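Local structure of probable transcriptional regulator PhnF (Escherichia coli, 2FA1) at residues N47-R52 and H67-L72; L126-T131 and Y144-T149. The protein probably regulates transcription as a GntR/HutC-family protein of the operon for alkylphosphonate uptake and C-P lyase; this chain is its C-terminal effector-binding UTRA domain. All blocks are in the same frame, centred on the assembly; numbering follows the deposited sequence.

Contact 1: residues N47-R52 and H67-L72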
loop_
_atom_site.group_PDB
_atom_site.type_symbol
_atom_site.label_atom_id
_atom_site.label_comp_id
_atom_site.label_asym_id
_atom_site.label_seq_id
_atom_site.Cartn_x
_atom_site.Cartn_y
_atom_site.Cartn_z
ATOM N N ASN A 47 -4.740 -15.682 -25.584
ATOM C CA ASN A 47 -3.340 -15.197 -25.494
ATOM C C ASN A 47 -3.388 -13.792 -24.946
ATOM O O ASN A 47 -4.228 -13.047 -25.289
ATOM C CB ASN A 47 -2.555 -15.229 -26.822
ATOM C CG ASN A 47 -1.997 -16.638 -27.134
ATOM O OD1 ASN A 47 -1.939 -17.466 -26.239
ATOM N ND2 ASN A 47 -1.503 -16.863 -28.347
ATOM N N VAL A 48 -2.353 -13.453 -24.196
ATOM C CA VAL A 48 -2.084 -12.064 -23.771
ATOM C C VAL A 48 -0.553 -11.902 -23.987
ATOM O O VAL A 48 0.137 -12.862 -24.267
ATOM C CB VAL A 48 -2.409 -11.909 -22.237
ATOM C CG1 VAL A 48 -3.998 -12.025 -21.944
ATOM C CG2 VAL A 48 -1.572 -12.878 -21.337
ATOM N N ILE A 49 -0.062 -10.649 -23.920
ATOM C CA ILE A 49 1.371 -10.392 -24.002
ATOM C C ILE A 49 1.784 -10.363 -22.530
ATOM O O ILE A 49 1.227 -9.615 -21.758
ATOM C CB ILE A 49 1.627 -9.027 -24.671
ATOM C CG1 ILE A 49 1.208 -9.065 -26.166
ATOM C CG2 ILE A 49 3.130 -8.675 -24.524
ATOM C CD1 ILE A 49 1.167 -7.593 -26.756
ATOM N N HIS A 50 2.771 -11.180 -22.198
ATOM C CA HIS A 50 3.301 -11.171 -20.827
ATOM C C HIS A 50 4.743 -10.679 -20.898
ATOM O O HIS A 50 5.572 -11.286 -21.597
ATOM C CB HIS A 50 3.309 -12.634 -20.401
ATOM C CG HIS A 50 3.935 -12.841 -19.062
ATOM N ND1 HIS A 50 4.472 -14.044 -18.674
ATOM C CD2 HIS A 50 4.102 -11.990 -18.015
ATOM C CE1 HIS A 50 4.960 -13.924 -17.447
ATOM N NE2 HIS A 50 4.669 -12.719 -17.001
ATOM N N LEU A 51 5.001 -9.591 -20.141
ATOM C CA LEU A 51 6.379 -9.070 -19.963
ATOM C C LEU A 51 6.687 -9.226 -18.497
ATOM O O LEU A 51 5.852 -8.833 -17.661
ATOM C CB LEU A 51 6.397 -7.575 -20.281
ATOM C CG LEU A 51 7.050 -7.370 -21.632
ATOM C CD1 LEU A 51 6.005 -7.893 -22.659
ATOM C CD2 LEU A 51 7.347 -5.942 -21.918
ATOM N N ARG A 52 7.912 -9.677 -18.175
ATOM C CA ARG A 52 8.298 -9.689 -16.766
ATOM C C ARG A 52 9.512 -8.789 -16.617
ATOM O O ARG A 52 10.466 -8.853 -17.449
ATOM C CB ARG A 52 8.617 -11.118 -16.395
ATOM C CG ARG A 52 9.178 -11.213 -14.888
ATOM C CD ARG A 52 9.534 -12.676 -14.650
ATOM N NE ARG A 52 8.263 -13.464 -14.596
ATOM C CZ ARG A 52 8.104 -14.746 -14.952
ATOM N NH1 ARG A 52 9.109 -15.504 -15.464
ATOM N NH2 ARG A 52 6.879 -15.293 -14.843
ATOM N N HIS A 67 3.679 -8.157 -16.146
ATOM C CA HIS A 67 2.737 -7.197 -16.787
ATOM C C HIS A 67 1.999 -8.011 -17.907
ATOM O O HIS A 67 2.640 -8.690 -18.689
ATOM C CB HIS A 67 3.541 -6.195 -17.578
ATOM C CG HIS A 67 4.493 -5.414 -16.757
ATOM N ND1 HIS A 67 4.215 -4.161 -16.257
ATOM C CD2 HIS A 67 5.778 -5.675 -16.471
ATOM C CE1 HIS A 67 5.292 -3.719 -15.605
ATOM N NE2 HIS A 67 6.254 -4.609 -15.728
ATOM N N TYR A 68 0.660 -7.868 -18.001
ATOM C CA TYR A 68 -0.068 -8.774 -18.912
ATOM C C TYR A 68 -0.953 -7.769 -19.710
ATOM O O TYR A 68 -1.685 -6.905 -19.097
ATOM C CB TYR A 68 -1.017 -9.647 -18.128
ATOM C CG TYR A 68 -0.299 -10.624 -17.225
ATOM C CD1 TYR A 68 0.238 -11.769 -17.723
ATOM C CD2 TYR A 68 -0.176 -10.336 -15.848
ATOM C CE1 TYR A 68 0.899 -12.656 -16.890
ATOM C CE2 TYR A 68 0.498 -11.272 -14.979
ATOM C CZ TYR A 68 1.024 -12.402 -15.537
ATOM O OH TYR A 68 1.714 -13.304 -14.686
ATOM N N PHE A 69 -0.768 -7.751 -21.029
ATOM C CA PHE A 69 -1.509 -6.799 -21.884
ATOM C C PHE A 69 -2.520 -7.557 -22.730
ATOM O O PHE A 69 -2.195 -8.583 -23.270
ATOM C CB PHE A 69 -0.547 -6.078 -22.839
ATOM C CG PHE A 69 0.466 -5.242 -22.140
ATOM C CD1 PHE A 69 0.189 -3.863 -21.980
ATOM C CD2 PHE A 69 1.629 -5.792 -21.625
ATOM C CE1 PHE A 69 1.142 -3.045 -21.314
ATOM C CE2 PHE A 69 2.583 -4.983 -20.975
ATOM C CZ PHE A 69 2.343 -3.654 -20.776
ATOM N N ALA A 70 -3.725 -7.033 -22.859
ATOM C CA ALA A 70 -4.770 -7.741 -23.692
ATOM C C ALA A 70 -4.661 -7.475 -25.187
ATOM O O ALA A 70 -5.176 -8.293 -25.953
ATOM C CB ALA A 70 -6.233 -7.262 -23.251
ATOM N N ASP A 71 -4.079 -6.318 -25.592
ATOM C CA ASP A 71 -4.104 -5.950 -26.995
ATOM C C ASP A 71 -2.908 -6.514 -27.710
ATOM O O ASP A 71 -1.772 -5.958 -27.587
ATOM C CB ASP A 71 -4.165 -4.450 -27.112
ATOM C CG ASP A 71 -4.389 -3.992 -28.549
ATOM O OD1 ASP A 71 -4.094 -4.784 -29.485
ATOM O OD2 ASP A 71 -4.816 -2.810 -28.707
ATOM N N LEU A 72 -3.155 -7.616 -28.482
ATOM C CA LEU A 72 -2.021 -8.298 -29.120
ATOM C C LEU A 72 -1.338 -7.462 -30.184
ATOM O O LEU A 72 -0.213 -7.830 -30.612
ATOM C CB LEU A 72 -2.369 -9.676 -29.674
ATOM C CG LEU A 72 -3.102 -10.516 -28.616
ATOM C CD1 LEU A 72 -3.322 -11.904 -29.171
ATOM C CD2 LEU A 72 -2.139 -10.634 -27.369
HETATM O O HOH W 1 -5.914 -10.792 -24.958
HETATM O O HOH W 2 4.211 -15.230 -14.074
#
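The rings of His50 and Tyr68 form an offset pair with little overlap, the planes 15° apart. Tyr68 CE1 sits over one face of the imidazole, near its rim, 3.5 Å from His50 CD2; at the imidazole edge, in plane, are Arg52 NH2 and the carbonyl oxygen of His67. With CG anti to the backbone N (chi1 175°), the His50 ring keeps company with the tyrosine along its length. Its nitrogens are held by Asp66 and Arg30, while one water links Tyr68 OH to Arg52 NH2. On the other face of the sheet, the His67 ring turns its edge to Leu51 O, with CD2 3.4 Å from that oxygen, and hydrogen-bonds to Glu143 and Thr53. Ile49 and Phe69 meet there CB to CB at 4.1 Å; the Ile49 and Leu72 side chains run in opposite directions, with Ile49 CG1 and Leu72 CD2 3.9 Å apart. Paired N-H...O bonds join Ile49 with Phe69 and Leu51 with His67. This is the open end of the antiparallel hairpin 47-57/60-69, away from its turn, with Ala70-Leu72 already beyond the strand. Helices 75-78 and 86-94 pack on its Ile49, Leu51 and Phe69 face, strand 23-31 flanks 47-52, and strand 143-150 adjoins 60-69.

Contact 2: residues L126-T131 and Y144-T149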
loop_
_atom_site.group_PDB
_atom_site.type_symbol
_atom_site.label_atom_id
_atom_site.label_comp_id
_atom_site.label_asym_id
_atom_site.label_seq_id
_atom_site.Cartn_x
_atom_site.Cartn_y
_atom_site.Cartn_z
ATOM N N LEU A 126 6.887 -10.217 1.547
ATOM C CA LEU A 126 6.814 -9.482 0.270
ATOM C C LEU A 126 5.627 -8.542 0.287
ATOM O O LEU A 126 4.594 -8.923 0.889
ATOM C CB LEU A 126 6.624 -10.402 -0.919
ATOM C CG LEU A 126 7.537 -11.574 -1.201
ATOM C CD1 LEU A 126 6.923 -12.387 -2.366
ATOM C CD2 LEU A 126 8.870 -10.973 -1.510
ATOM N N LEU A 127 5.743 -7.380 -0.375
ATOM C CA LEU A 127 4.577 -6.517 -0.638
ATOM C C LEU A 127 4.123 -6.900 -2.028
ATOM O O LEU A 127 4.975 -7.047 -2.968
ATOM C CB LEU A 127 4.961 -5.041 -0.648
ATOM C CG LEU A 127 5.010 -4.377 0.732
ATOM C CD1 LEU A 127 5.945 -3.096 0.863
ATOM C CD2 LEU A 127 3.576 -4.133 1.191
ATOM N N CYS A 128 2.814 -7.108 -2.207
ATOM C CA CYS A 128 2.304 -7.456 -3.500
ATOM C C CYS A 128 1.354 -6.337 -3.947
ATOM O O CYS A 128 0.406 -6.015 -3.198
ATOM C CB CYS A 128 1.594 -8.760 -3.425
ATOM S SG CYS A 128 0.635 -9.208 -4.954
ATOM N N VAL A 129 1.644 -5.696 -5.098
ATOM C CA VAL A 129 0.834 -4.536 -5.540
ATOM C C VAL A 129 0.263 -4.947 -6.897
ATOM O O VAL A 129 1.024 -5.284 -7.852
ATOM C CB VAL A 129 1.605 -3.207 -5.659
ATOM C CG1 VAL A 129 0.681 -2.132 -6.154
ATOM C CG2 VAL A 129 2.159 -2.788 -4.298
ATOM N N ARG A 130 -1.060 -4.900 -7.022
ATOM C CA ARG A 130 -1.678 -5.435 -8.276
ATOM C C ARG A 130 -2.498 -4.284 -8.799
ATOM O O ARG A 130 -3.194 -3.556 -8.026
ATOM C CB ARG A 130 -2.594 -6.621 -8.020
ATOM C CG ARG A 130 -1.858 -7.882 -7.441
ATOM C CD ARG A 130 -2.673 -9.091 -7.436
ATOM N NE ARG A 130 -3.650 -9.026 -6.376
ATOM C CZ ARG A 130 -4.951 -9.322 -6.493
ATOM N NH1 ARG A 130 -5.477 -9.745 -7.624
ATOM N NH2 ARG A 130 -5.723 -9.252 -5.406
ATOM N N THR A 131 -2.338 -3.997 -10.094
ATOM C CA THR A 131 -2.974 -2.795 -10.634
ATOM C C THR A 131 -3.650 -3.082 -11.965
ATOM O O THR A 131 -3.188 -3.874 -12.695
ATOM C CB THR A 131 -1.977 -1.626 -10.795
ATOM O OG1 THR A 131 -1.033 -1.866 -11.839
ATOM C CG2 THR A 131 -1.101 -1.370 -9.526
ATOM N N TYR A 144 -2.752 -5.517 -16.806
ATOM C CA TYR A 144 -2.875 -5.963 -15.401
ATOM C C TYR A 144 -1.410 -6.209 -14.989
ATOM O O TYR A 144 -0.722 -6.956 -15.726
ATOM C CB TYR A 144 -3.569 -7.290 -15.419
ATOM C CG TYR A 144 -3.596 -8.043 -14.113
ATOM C CD1 TYR A 144 -3.915 -7.343 -12.924
ATOM C CD2 TYR A 144 -3.337 -9.392 -14.064
ATOM C CE1 TYR A 144 -4.049 -8.078 -11.637
ATOM C CE2 TYR A 144 -3.420 -10.100 -12.792
ATOM C CZ TYR A 144 -3.771 -9.423 -11.634
ATOM O OH TYR A 144 -3.887 -10.078 -10.397
ATOM N N SER A 145 -1.017 -5.664 -13.818
ATOM C CA SER A 145 0.383 -5.927 -13.419
ATOM C C SER A 145 0.386 -6.398 -11.989
ATOM O O SER A 145 -0.442 -5.958 -11.177
ATOM C CB SER A 145 1.237 -4.710 -13.584
ATOM O OG SER A 145 0.995 -3.746 -12.626
ATOM N N VAL A 146 1.351 -7.255 -11.665
ATOM C CA VAL A 146 1.446 -7.762 -10.316
ATOM C C VAL A 146 2.914 -7.588 -9.929
ATOM O O VAL A 146 3.767 -8.250 -10.555
ATOM C CB VAL A 146 1.163 -9.268 -10.317
ATOM C CG1 VAL A 146 1.262 -9.913 -8.812
ATOM C CG2 VAL A 146 -0.202 -9.617 -11.037
ATOM N N SER A 147 3.151 -6.733 -8.944
ATOM C CA SER A 147 4.502 -6.410 -8.473
ATOM C C SER A 147 4.733 -7.192 -7.197
ATOM O O SER A 147 3.863 -7.215 -6.304
ATOM C CB SER A 147 4.487 -4.912 -8.094
ATOM O OG SER A 147 5.752 -4.494 -7.726
ATOM N N LEU A 148 5.921 -7.769 -7.036
ATOM C CA LEU A 148 6.279 -8.438 -5.763
ATOM C C LEU A 148 7.619 -7.820 -5.372
ATOM O O LEU A 148 8.553 -7.791 -6.173
ATOM C CB LEU A 148 6.496 -9.964 -5.956
ATOM C CG LEU A 148 5.266 -10.716 -6.447
ATOM C CD1 LEU A 148 5.806 -12.098 -6.662
ATOM C CD2 LEU A 148 4.314 -10.648 -5.347
ATOM N N THR A 149 7.625 -7.151 -4.203
ATOM C CA THR A 149 8.779 -6.414 -3.732
ATOM C C THR A 149 9.199 -6.837 -2.359
ATOM O O THR A 149 8.410 -6.931 -1.453
ATOM C CB THR A 149 8.520 -4.918 -3.552
ATOM O OG1 THR A 149 7.301 -4.710 -2.781
ATOM C CG2 THR A 149 8.403 -4.153 -4.843
HETATM O O HOH W 3 5.218 -4.759 -4.859
HETATM O O HOH W 4 1.397 -3.537 -10.122
#
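Arg130 and Tyr144 rise together from adjacent strands, with the guanidinium plane almost perpendicular to the phenol ring (86°). Tyr144 OH lies exactly in the guanidinium plane, at its edge, and accepts a nearly straight hydrogen bond from Arg130 NH1 (3.2 Å, 172° at the hydrogen). A bend at chi3 (-75°) carries the guanidinium to the hydroxyl, and Arg130 CD also approaches Tyr144 OH at 3.3 Å. The other terminal nitrogen, NH2, forms a salt bridge to Glu155 of the second subunit and a hydrogen bond to the backbone oxygen of Asn4 of that subunit, tying strand 125-135 to the dimer partner. Val146 runs alongside Arg130, its CG1 4.0 Å from both Arg130 CG and Cys128 SG; Leu148 CD2 continues this row against Cys128 CB at 3.8 Å. The frame is the antiparallel hairpin 125-135/143-150 within the six-stranded sheet of the UTRA domain, with Leu127-Thr149, Val129-Ser147 and Thr131-Ser145 as its hydrogen-bonded pairs. On the face of Leu127, Val129 and Thr131, the hydroxyls of Ser145, Ser147 and Thr131 lie among apolar side chains. Thr131 OG1 and Ser145 OG share a 2.9 Å hydrogen bond, both hydroxyls being placed between their own backbone N and carbonyl carbon. One water hydrogen-bonds to Ser147 OG and donates to Leu127 O. A second water donates to Val129 O; its approach to Ser145 OG is unusually short and doubtful in detail.

Overall arrangement
Contacts 1 and 2 follow one another along the chain, each belonging to a separate hairpin, and their centres are about 16 Å apart. The hairpins join edge to edge where strand 60-69 pairs antiparallel with strand 143-150, giving one sheet. At this seam Tyr68 N lies 2.8 Å from Tyr144 O, a probable hydrogen bond, and His67 ND1 packs 4.0 Å from Ser145 CB. Contact 2 lies nearer the centre of the chain (about 6 Å between centres, against about 11 Å for contact 1) and reaches the second subunit, which does not touch contact 1. Both contacts lie within the effector-binding UTRA domain.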